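Local coordinates for sporozoite surface protein 2 (Plasmodium vivax, PDB 4HQO) that probably serves as an adhesive surface receptor for the gliding motility of malaria sporozoites, with a metal-binding von Willebrand factor A domain, at residues A[19-24]-A[56-61]. The protein carries 4 engineered substitutions. Sequence-based numbering, arbitrary orientation.
Sequences VDLYLL and DTINLY. With NA (sodium ion), chain G.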
ATOM      1  N   VAL A  19      -0.728  -3.933  -2.280  1.00 33.26           N
ATOM      2  CA  VAL A  19       0.174  -2.872  -2.726  1.00 30.68           C
ATOM      3  C   VAL A  19      -0.657  -1.647  -3.086  1.00 34.28           C
ATOM      4  O   VAL A  19      -1.577  -1.743  -3.894  1.00 29.19           O
ATOM      5  CB  VAL A  19       0.992  -3.283  -3.976  1.00 26.38           C
ATOM      6  CG1 VAL A  19       1.923  -2.141  -4.415  1.00 29.05           C
ATOM      7  CG2 VAL A  19       1.795  -4.553  -3.711  1.00 27.07           C
ATOM      8  N   ASP A  20      -0.362  -0.512  -2.456  1.00 29.82           N
ATOM      9  CA  ASP A  20      -0.965   0.759  -2.856  1.00 24.97           C
ATOM     10  C   ASP A  20       0.046   1.455  -3.751  1.00 29.35           C
ATOM     11  O   ASP A  20       1.118   1.844  -3.288  1.00 28.31           O
ATOM     12  CB  ASP A  20      -1.262   1.642  -1.654  1.00 24.29           C
ATOM     13  CG  ASP A  20      -2.423   1.144  -0.835  1.00 34.52           C
ATOM     14  OD1 ASP A  20      -3.319   0.474  -1.399  1.00 28.38           O
ATOM     15  OD2 ASP A  20      -2.443   1.441   0.377  1.00 29.70           O
ATOM     16  N   LEU A  21      -0.282   1.579  -5.033  1.00 31.19           N
ATOM     17  CA  LEU A  21       0.673   2.061  -6.025  1.00 27.26           C
ATOM     18  C   LEU A  21       0.244   3.434  -6.529  1.00 27.85           C
ATOM     19  O   LEU A  21      -0.798   3.577  -7.156  1.00 29.16           O
ATOM     20  CB  LEU A  21       0.765   1.064  -7.178  1.00 27.89           C
ATOM     21  CG  LEU A  21       1.972   1.115  -8.125  1.00 33.54           C
ATOM     22  CD1 LEU A  21       2.075  -0.208  -8.881  1.00 31.56           C
ATOM     23  CD2 LEU A  21       1.853   2.246  -9.112  1.00 35.86           C
ATOM     24  N   TYR A  22       1.061   4.435  -6.238  1.00 25.95           N
ATOM     25  CA  TYR A  22       0.747   5.817  -6.558  1.00 26.54           C
ATOM     26  C   TYR A  22       1.528   6.183  -7.808  1.00 28.76           C
ATOM     27  O   TYR A  22       2.743   6.326  -7.766  1.00 29.03           O
ATOM     28  CB  TYR A  22       1.137   6.730  -5.387  1.00 25.15           C
ATOM     29  CG  TYR A  22       0.525   6.319  -4.060  1.00 31.81           C
ATOM     30  CD1 TYR A  22       1.183   5.433  -3.213  1.00 25.95           C
ATOM     31  CD2 TYR A  22      -0.708   6.823  -3.651  1.00 22.39           C
ATOM     32  CE1 TYR A  22       0.628   5.059  -1.997  1.00 27.48           C
ATOM     33  CE2 TYR A  22      -1.271   6.451  -2.439  1.00 23.44           C
ATOM     34  CZ  TYR A  22      -0.597   5.568  -1.614  1.00 25.13           C
ATOM     35  OH  TYR A  22      -1.154   5.184  -0.409  1.00 29.80           O
ATOM     36  N   LEU A  23       0.831   6.287  -8.931  1.00 24.94           N
ATOM     37  CA  LEU A  23       1.472   6.585 -10.203  1.00 26.92           C
ATOM     38  C   LEU A  23       1.357   8.078 -10.480  1.00 31.26           C
ATOM     39  O   LEU A  23       0.257   8.591 -10.721  1.00 28.53           O
ATOM     40  CB  LEU A  23       0.818   5.773 -11.322  1.00 24.55           C
ATOM     41  CG  LEU A  23       1.349   5.880 -12.752  1.00 32.60           C
ATOM     42  CD1 LEU A  23       2.861   5.747 -12.790  1.00 26.97           C
ATOM     43  CD2 LEU A  23       0.700   4.804 -13.620  1.00 29.61           C
ATOM     44  N   LEU A  24       2.491   8.773 -10.421  1.00 23.92           N
ATOM     45  CA  LEU A  24       2.522  10.234 -10.566  1.00 24.81           C
ATOM     46  C   LEU A  24       3.121  10.561 -11.929  1.00 26.06           C
ATOM     47  O   LEU A  24       4.291  10.261 -12.194  1.00 29.05           O
ATOM     48  CB  LEU A  24       3.364  10.870  -9.464  1.00 20.73           C
ATOM     49  CG  LEU A  24       3.110  10.421  -8.017  1.00 33.22           C
ATOM     50  CD1 LEU A  24       4.006  11.204  -7.026  1.00 20.91           C
ATOM     51  CD2 LEU A  24       1.645  10.580  -7.654  1.00 22.64           C
ATOM     52  N   ASP A  56      -8.177  -7.063  -3.540  1.00 35.51           N
ATOM     53  CA  ASP A  56      -7.350  -7.542  -2.426  1.00 39.76           C
ATOM     54  C   ASP A  56      -5.841  -7.435  -2.637  1.00 38.44           C
ATOM     55  O   ASP A  56      -5.066  -7.747  -1.731  1.00 37.98           O
ATOM     56  CB  ASP A  56      -7.690  -9.001  -2.096  1.00 44.66           C
ATOM     57  CG  ASP A  56      -9.130  -9.181  -1.662  1.00 55.44           C
ATOM     58  OD1 ASP A  56      -9.708  -8.215  -1.108  1.00 60.64           O
ATOM     59  OD2 ASP A  56      -9.679 -10.288  -1.878  1.00 66.09           O
ATOM     60  N   THR A  57      -5.409  -7.035  -3.827  1.00 30.82           N
ATOM     61  CA  THR A  57      -3.972  -6.992  -4.083  1.00 31.57           C
ATOM     62  C   THR A  57      -3.493  -5.586  -4.472  1.00 36.27           C
ATOM     63  O   THR A  57      -3.483  -4.678  -3.630  1.00 32.34           O
ATOM     64  CB  THR A  57      -3.498  -8.101  -5.079  1.00 41.82           C
ATOM     65  OG1 THR A  57      -4.037  -7.874  -6.386  1.00 33.59           O
ATOM     66  CG2 THR A  57      -3.936  -9.487  -4.592  1.00 33.54           C
ATOM     67  N   ILE A  58      -3.100  -5.389  -5.724  1.00 36.08           N
ATOM     68  CA  ILE A  58      -2.623  -4.062  -6.133  1.00 28.21           C
ATOM     69  C   ILE A  58      -3.780  -3.090  -6.380  1.00 30.82           C
ATOM     70  O   ILE A  58      -4.702  -3.395  -7.130  1.00 28.33           O
ATOM     71  CB  ILE A  58      -1.704  -4.141  -7.371  1.00 27.95           C
ATOM     72  CG1 ILE A  58      -0.620  -5.203  -7.143  1.00 36.24           C
ATOM     73  CG2 ILE A  58      -1.076  -2.779  -7.655  1.00 29.67           C
ATOM     74  CD1 ILE A  58       0.369  -5.354  -8.284  1.00 37.10           C
ATOM     75  N   ASN A  59      -3.735  -1.934  -5.720  1.00 32.86           N
ATOM     76  CA  ASN A  59      -4.689  -0.853  -5.969  1.00 26.92           C
ATOM     77  C   ASN A  59      -3.940   0.350  -6.531  1.00 34.92           C
ATOM     78  O   ASN A  59      -2.940   0.805  -5.964  1.00 29.13           O
ATOM     79  CB  ASN A  59      -5.418  -0.422  -4.693  1.00 28.68           C
ATOM     80  CG  ASN A  59      -6.291  -1.520  -4.092  1.00 34.43           C
ATOM     81  OD1 ASN A  59      -6.311  -2.672  -4.555  1.00 34.96           O
ATOM     82  ND2 ASN A  59      -7.014  -1.162  -3.037  1.00 24.41           N
ATOM     83  N   LEU A  60      -4.428   0.868  -7.645  1.00 29.32           N
ATOM     84  CA  LEU A  60      -3.749   1.949  -8.335  1.00 27.26           C
ATOM     85  C   LEU A  60      -4.309   3.313  -7.922  1.00 25.19           C
ATOM     86  O   LEU A  60      -5.518   3.482  -7.783  1.00 29.35           O
ATOM     87  CB  LEU A  60      -3.885   1.746  -9.852  1.00 28.42           C
ATOM     88  CG  LEU A  60      -3.278   2.798 -10.782  1.00 36.48           C
ATOM     89  CD1 LEU A  60      -1.764   2.806 -10.652  1.00 23.64           C
ATOM     90  CD2 LEU A  60      -3.709   2.545 -12.243  1.00 31.33           C
ATOM     91  N   TYR A  61      -3.414   4.266  -7.691  1.00 25.54           N
ATOM     92  CA  TYR A  61      -3.780   5.676  -7.604  1.00 20.58           C
ATOM     93  C   TYR A  61      -3.042   6.365  -8.755  1.00 22.06           C
ATOM     94  O   TYR A  61      -1.937   5.956  -9.119  1.00 27.23           O
ATOM     95  CB  TYR A  61      -3.399   6.276  -6.244  1.00 23.58           C
ATOM     96  CG  TYR A  61      -3.364   7.796  -6.210  1.00 29.41           C
ATOM     97  CD1 TYR A  61      -2.231   8.489  -6.616  1.00 25.96           C
ATOM     98  CD2 TYR A  61      -4.442   8.529  -5.744  1.00 23.70           C
ATOM     99  CE1 TYR A  61      -2.176   9.852  -6.588  1.00 29.36           C
ATOM    100  CE2 TYR A  61      -4.396   9.920  -5.711  1.00 22.87           C
ATOM    101  CZ  TYR A  61      -3.253  10.568  -6.134  1.00 30.75           C
ATOM    102  OH  TYR A  61      -3.164  11.940  -6.108  1.00 30.09           O
TER
HETATM  103 NA    NA G 305      -4.850  12.925  -4.904  1.00 53.73          NA
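Five backbone hydrogen bonds join Val19, Leu21 and Leu23 to Thr57, Asn59 and Tyr61 as a parallel ladder. Asn59 N to Val19 O, Leu21 N to Asn59 O, Tyr61 N to Leu21 O and Leu23 N to Tyr61 O are short (2.8 to 2.9 Å) and nearly straight. Val19 N to Thr57 O is longer at 3.2 Å, with the donor well above the Thr57 carbonyl plane. On one face, the Tyr22 and Tyr61 side chains cross at about a right angle, Tyr22 CD2 lying 3.7 Å from Tyr61 CD1, with the ring planes 56° apart. With CG anti to the backbone N (chi1 163°), the Tyr61 ring runs along the strand toward Leu24, whose CD2 meets the ring edge at CE1. Tyr61 OH binds the sodium ion at 2.3 Å; Glu71 also binds the ion, and Asn63 hydrogen-bonds the same hydroxyl. Asp20 lies alongside Asn59 on the same face, its carboxylate held by Arg122 and Gln127. Val19, Leu21, Ile58 and Leu60 form an apolar layer on the other face, where Leu21 CD2 packs 4.0 Å from Leu60 CD1. Linked through helix 33-49, these neighbouring strands make a classic beta-alpha-beta crossover in the Rossmann-like von Willebrand factor A domain.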